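Local coordinates for MlnE (Bacillus amyloliquefaciens subsp. plantarum, PDB 5D2E), which forms the NADP-binding, B-type ketoreductase at the start of a macrolactin assembly-line protein, probably reducing the beta-keto group of carrier-bound polyketide intermediates, at residues 83-88 with 99-104; 60-65 with 127-132. All blocks are in the same frame, centred on the assembly; numbering follows the deposited sequence.

Interaction 1: residues 83-88 with 99-104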
# COMPACT_ATOMS: atom_id res chain seq x y z
N PRO A 83 -2.19 -34.27 8.87
CA PRO A 83 -3.02 -33.53 9.82
C PRO A 83 -3.58 -32.21 9.30
O PRO A 83 -2.91 -31.51 8.56
CB PRO A 83 -2.08 -33.23 10.97
CG PRO A 83 -0.91 -34.15 10.81
CD PRO A 83 -0.87 -34.66 9.42
N PHE A 84 -4.77 -31.85 9.79
CA PHE A 84 -5.34 -30.52 9.61
C PHE A 84 -5.41 -29.82 10.94
O PHE A 84 -6.03 -30.32 11.91
CB PHE A 84 -6.69 -30.67 8.92
CG PHE A 84 -7.43 -29.38 8.71
CD1 PHE A 84 -7.01 -28.47 7.77
CD2 PHE A 84 -8.55 -29.08 9.48
CE1 PHE A 84 -7.70 -27.30 7.58
CE2 PHE A 84 -9.26 -27.93 9.25
CZ PHE A 84 -8.83 -27.03 8.31
N ILE A 85 -4.68 -28.71 11.08
CA ILE A 85 -4.64 -27.98 12.34
C ILE A 85 -5.49 -26.72 12.20
O ILE A 85 -5.28 -25.90 11.28
CB ILE A 85 -3.18 -27.58 12.66
CG1 ILE A 85 -2.26 -28.82 12.58
CG2 ILE A 85 -3.12 -26.89 14.01
CD1 ILE A 85 -2.57 -29.98 13.56
N TYR A 86 -6.42 -26.52 13.10
CA TYR A 86 -7.39 -25.41 12.99
C TYR A 86 -7.37 -24.57 14.22
O TYR A 86 -7.64 -25.02 15.34
CB TYR A 86 -8.77 -25.93 12.67
CG TYR A 86 -9.79 -24.93 12.28
CD1 TYR A 86 -10.55 -24.29 13.23
CD2 TYR A 86 -10.08 -24.66 10.95
CE1 TYR A 86 -11.53 -23.38 12.85
CE2 TYR A 86 -11.07 -23.78 10.57
CZ TYR A 86 -11.77 -23.11 11.51
OH TYR A 86 -12.80 -22.22 11.19
N VAL A 87 -6.96 -23.34 14.05
CA VAL A 87 -6.74 -22.43 15.14
C VAL A 87 -7.71 -21.26 15.10
O VAL A 87 -7.79 -20.54 14.11
CB VAL A 87 -5.31 -21.85 15.07
CG1 VAL A 87 -4.99 -21.04 16.34
CG2 VAL A 87 -4.30 -22.96 14.80
N THR A 88 -8.37 -21.04 16.22
CA THR A 88 -9.30 -19.96 16.35
C THR A 88 -8.92 -18.99 17.42
O THR A 88 -8.02 -19.19 18.20
CB THR A 88 -10.74 -20.49 16.66
OG1 THR A 88 -10.72 -21.16 17.92
CG2 THR A 88 -11.20 -21.41 15.66
N GLY A 99 -5.73 -31.43 17.07
CA GLY A 99 -5.50 -30.51 15.95
C GLY A 99 -6.21 -29.19 16.09
O GLY A 99 -6.06 -28.34 15.22
N ARG A 100 -6.90 -28.96 17.20
CA ARG A 100 -7.57 -27.72 17.43
C ARG A 100 -6.86 -26.91 18.44
O ARG A 100 -6.44 -27.45 19.48
CB ARG A 100 -9.01 -27.93 17.98
CG ARG A 100 -9.91 -28.77 17.09
CD ARG A 100 -10.22 -28.07 15.83
NE ARG A 100 -11.11 -26.92 16.00
CZ ARG A 100 -12.45 -26.93 15.93
NH1 ARG A 100 -13.16 -28.02 15.77
NH2 ARG A 100 -13.11 -25.79 16.07
N PHE A 101 -6.73 -25.60 18.20
CA PHE A 101 -6.16 -24.68 19.14
C PHE A 101 -6.95 -23.39 19.20
O PHE A 101 -7.65 -23.02 18.25
CB PHE A 101 -4.73 -24.29 18.74
CG PHE A 101 -3.76 -25.40 18.78
CD1 PHE A 101 -3.65 -26.27 17.71
CD2 PHE A 101 -2.88 -25.52 19.85
CE1 PHE A 101 -2.76 -27.27 17.71
CE2 PHE A 101 -1.98 -26.57 19.87
CZ PHE A 101 -1.93 -27.46 18.80
N THR A 102 -6.81 -22.67 20.31
CA THR A 102 -7.23 -21.27 20.42
C THR A 102 -6.02 -20.43 20.79
O THR A 102 -5.03 -20.93 21.35
CB THR A 102 -8.32 -21.00 21.48
OG1 THR A 102 -7.80 -21.30 22.77
CG2 THR A 102 -9.57 -21.84 21.22
N MET A 103 -6.08 -19.14 20.44
CA MET A 103 -4.99 -18.23 20.78
C MET A 103 -5.44 -16.81 20.57
O MET A 103 -6.45 -16.58 19.94
CB MET A 103 -3.74 -18.45 19.90
CG MET A 103 -3.93 -18.21 18.42
SD MET A 103 -2.45 -18.65 17.41
CE MET A 103 -1.38 -17.28 17.92
N ASN A 104 -4.65 -15.90 21.07
CA ASN A 104 -4.82 -14.45 20.84
C ASN A 104 -3.89 -14.08 19.69
O ASN A 104 -2.66 -14.16 19.82
CB ASN A 104 -4.51 -13.70 22.13
CG ASN A 104 -4.76 -12.19 22.03
OD1 ASN A 104 -5.10 -11.52 23.03
ND2 ASN A 104 -4.50 -11.63 20.86
O HOH W 1 -9.96 -24.43 16.88
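At one side of the parallel sheet in the Rossmann-like structural half of the ketoreductase, strand 84-88 pairs with strand 100-103, setting Tyr86 beside Arg100, Val87 beside Phe101 and Thr88 beside Thr102. Tyr86 and Thr88 present both backbone groups to the partner strand: Tyr86 N donates to Gly99 O (2.8 Å) and Tyr86 O accepts Phe101 N, then Thr88 N donates to Phe101 O and Thr88 O accepts Met103 N (3.0 Å).

On the side of the sheet that carries Tyr86 and Arg100, the Arg100 chain bends at chi2 and chi3 (-68° and -70°), folding back until NE approaches the Tyr86 ring obliquely, 3.9 Å from Tyr86 CD1. The guanidinium stands nearly perpendicular to the phenol ring, 84° between planes. A water in the guanidinium plane accepts from Arg100 NE (2.9 Å) and donates to Tyr86 O (2.8 Å), giving that carbonyl a second partner. Beyond the strands, Tyr70 makes a cation-pi contact with Arg100, while Tyr86 OH is held by Asp66 O and Met69 N.

On the reverse face the cross-strand contacts are apolar: Ile85 CG2 reaches Phe101 CE1 (3.7 Å), Val87 CG1 meets Met103 SD (3.6 Å), and Leu114 and Val117 of helix 108-120 cover Phe101. Parallel strands with helices packed against the sheet are characteristic of the Rossmann-type fold.

Interaction 2: residues 60-65 with 127-132; sequences ILFFCE and HIIHFL
Strands 60-64 and 127-132 run almost exactly parallel, their segment axes approaching to 4.7 Å at an angle of 6°, and four backbone hydrogen bonds join them: Leu61 N to His127 O, Ile129 N to Leu61 O (2.8 Å), Phe63 N to Ile129 O and Phe131 N to Phe63 O. The first three are nearly straight, whereas the last is more bent. Past it the chains separate, and a water fills in, accepting from Glu65 N (3.1 Å) and donating to Phe131 O (2.7 Å).

Phe62 swings its ring over Ile129 because CG lies opposite the backbone N (chi1 -162°). The CG2 methyl of Ile129 sits over one ring face, 3.9 Å from the centroid and 18° off the normal, a CH-pi contact. On the same side of the sheet Phe62 CZ comes to the edge of the Phe131 ring, near its plane, and Cys64 SG approaches that ring obliquely.

On the reverse side, Leu61 and Ile128 lie alongside each other, Leu61 CB 3.8 Å from Ile128 CD1. Ile128 CG2 meets the edge of the Phe63 ring at CE2 (3.9 Å). At the C-terminal end Leu132 CD2 packs on the backbone at Cys64 and Glu65, 3.4 Å from Cys64 C.

Both histidines spend NE2 beyond the strands: His127 on Thr56 OG1 and His130 on Ser154 OG. Helix 141-164 covers the face of Leu61, Phe63 and His130 through Phe162, Met158 and Leu155. Strand 60-64 is flanked on its other side by strand 84-89, whose Tyr86 ring meets that of Phe62, while strand 171-180 continues the sheet beyond strand 127-133, its Leu174 and Leu176 touching Ile129.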
# COMPACT_ATOMS: atom_id res chain seq x y z
N ILE A 60 -1.53 -29.14 7.16
CA ILE A 60 -2.16 -27.87 6.82
C ILE A 60 -2.50 -27.13 8.14
O ILE A 60 -3.06 -27.74 9.09
CB ILE A 60 -3.45 -28.15 6.08
CG1 ILE A 60 -3.16 -28.89 4.80
CG2 ILE A 60 -4.25 -26.84 5.87
CD1 ILE A 60 -4.43 -29.51 4.21
N LEU A 61 -2.19 -25.84 8.21
CA LEU A 61 -2.43 -25.03 9.39
C LEU A 61 -3.36 -23.89 8.95
O LEU A 61 -3.02 -23.15 8.04
CB LEU A 61 -1.11 -24.47 9.91
CG LEU A 61 -1.22 -23.46 11.03
CD1 LEU A 61 -1.88 -24.06 12.26
CD2 LEU A 61 0.20 -22.99 11.38
N PHE A 62 -4.50 -23.75 9.61
CA PHE A 62 -5.55 -22.83 9.22
C PHE A 62 -5.87 -21.97 10.37
O PHE A 62 -6.26 -22.49 11.43
CB PHE A 62 -6.80 -23.71 8.86
CG PHE A 62 -7.87 -23.03 8.02
CD1 PHE A 62 -8.58 -21.96 8.52
CD2 PHE A 62 -8.14 -23.45 6.74
CE1 PHE A 62 -9.56 -21.32 7.78
CE2 PHE A 62 -9.14 -22.81 5.96
CZ PHE A 62 -9.83 -21.74 6.50
N PHE A 63 -5.78 -20.65 10.17
CA PHE A 63 -6.09 -19.66 11.17
C PHE A 63 -7.43 -19.03 10.76
O PHE A 63 -7.57 -18.58 9.62
CB PHE A 63 -5.04 -18.54 11.18
CG PHE A 63 -3.65 -18.95 11.65
CD1 PHE A 63 -3.39 -19.13 12.98
CD2 PHE A 63 -2.61 -19.12 10.75
CE1 PHE A 63 -2.14 -19.47 13.42
CE2 PHE A 63 -1.34 -19.49 11.17
CZ PHE A 63 -1.11 -19.64 12.54
N CYS A 64 -8.37 -18.95 11.71
CA CYS A 64 -9.71 -18.42 11.42
C CYS A 64 -10.19 -17.79 12.68
O CYS A 64 -9.81 -18.20 13.76
CB CYS A 64 -10.67 -19.56 10.96
SG CYS A 64 -12.24 -18.95 10.22
N GLU A 65 -11.04 -16.80 12.58
CA GLU A 65 -11.49 -16.11 13.77
C GLU A 65 -12.38 -17.03 14.63
O GLU A 65 -12.32 -16.99 15.86
CB GLU A 65 -12.19 -14.78 13.39
CG GLU A 65 -12.26 -13.74 14.50
CD GLU A 65 -10.89 -13.22 15.00
OE1 GLU A 65 -10.02 -12.65 14.26
OE2 GLU A 65 -10.73 -13.36 16.22
N HIS A 127 1.37 -26.10 4.33
CA HIS A 127 0.34 -25.20 3.82
C HIS A 127 -0.33 -24.45 4.91
O HIS A 127 -0.92 -25.04 5.76
CB HIS A 127 -0.66 -26.00 3.02
CG HIS A 127 0.01 -27.00 2.15
ND1 HIS A 127 0.42 -26.71 0.87
CD2 HIS A 127 0.52 -28.23 2.44
CE1 HIS A 127 1.08 -27.72 0.37
NE2 HIS A 127 1.16 -28.66 1.31
N ILE A 128 -0.24 -23.11 4.86
CA ILE A 128 -0.77 -22.26 5.87
C ILE A 128 -1.85 -21.43 5.23
O ILE A 128 -1.62 -20.89 4.16
CB ILE A 128 0.28 -21.25 6.40
CG1 ILE A 128 1.63 -21.89 6.72
CG2 ILE A 128 -0.28 -20.48 7.54
CD1 ILE A 128 1.59 -23.09 7.57
N ILE A 129 -3.02 -21.38 5.89
CA ILE A 129 -4.16 -20.59 5.49
C ILE A 129 -4.38 -19.55 6.59
O ILE A 129 -4.59 -19.85 7.74
CB ILE A 129 -5.45 -21.36 5.23
CG1 ILE A 129 -5.24 -22.53 4.25
CG2 ILE A 129 -6.58 -20.38 4.85
CD1 ILE A 129 -4.83 -22.15 2.90
N HIS A 130 -4.30 -18.27 6.20
CA HIS A 130 -4.57 -17.20 7.14
C HIS A 130 -5.86 -16.54 6.71
O HIS A 130 -5.93 -15.85 5.67
CB HIS A 130 -3.43 -16.21 7.12
CG HIS A 130 -3.52 -15.18 8.19
ND1 HIS A 130 -4.28 -14.03 8.04
CD2 HIS A 130 -2.91 -15.07 9.39
CE1 HIS A 130 -4.19 -13.30 9.14
NE2 HIS A 130 -3.33 -13.89 9.96
N PHE A 131 -6.92 -16.76 7.49
CA PHE A 131 -8.20 -16.19 7.16
C PHE A 131 -8.89 -15.56 8.37
O PHE A 131 -9.90 -16.07 8.88
CB PHE A 131 -9.11 -17.30 6.57
CG PHE A 131 -10.49 -16.82 6.07
CD1 PHE A 131 -10.70 -15.55 5.61
CD2 PHE A 131 -11.55 -17.69 6.05
CE1 PHE A 131 -11.95 -15.15 5.12
CE2 PHE A 131 -12.79 -17.30 5.57
CZ PHE A 131 -12.98 -16.04 5.08
N LEU A 132 -8.38 -14.43 8.77
CA LEU A 132 -8.91 -13.61 9.85
C LEU A 132 -9.51 -12.30 9.31
O LEU A 132 -10.25 -11.62 10.03
CB LEU A 132 -7.80 -13.18 10.76
CG LEU A 132 -6.99 -14.29 11.41
CD1 LEU A 132 -6.00 -13.67 12.37
CD2 LEU A 132 -7.89 -15.33 12.11
O HOH W 2 -12.16 -15.32 10.10

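Overall arrangement
Interactions 1 and 2 are neighbouring joints of one parallel sheet, their centres about 9 Å apart. Along the chain interaction 1 is nested within the loop that interaction 2 closes, yet across the sheet the strand order is 100-103, 84-89, 60-64, 127-133, with 171-180 and 205-214 following: the 3-2-1-4-5-6 order of a Rossmann-type fold. Strands 84-89 and 60-64 join the two contacts directly, with Ile85 N 2.7 Å from Ile60 O and Ile85 CG2 packed on Leu61 CD1. Helices 108-120 and 141-164 cover the same face. Both contacts lie away from the NADP site, which belongs to the second Rossmann-like half, consistent with a structural subdomain.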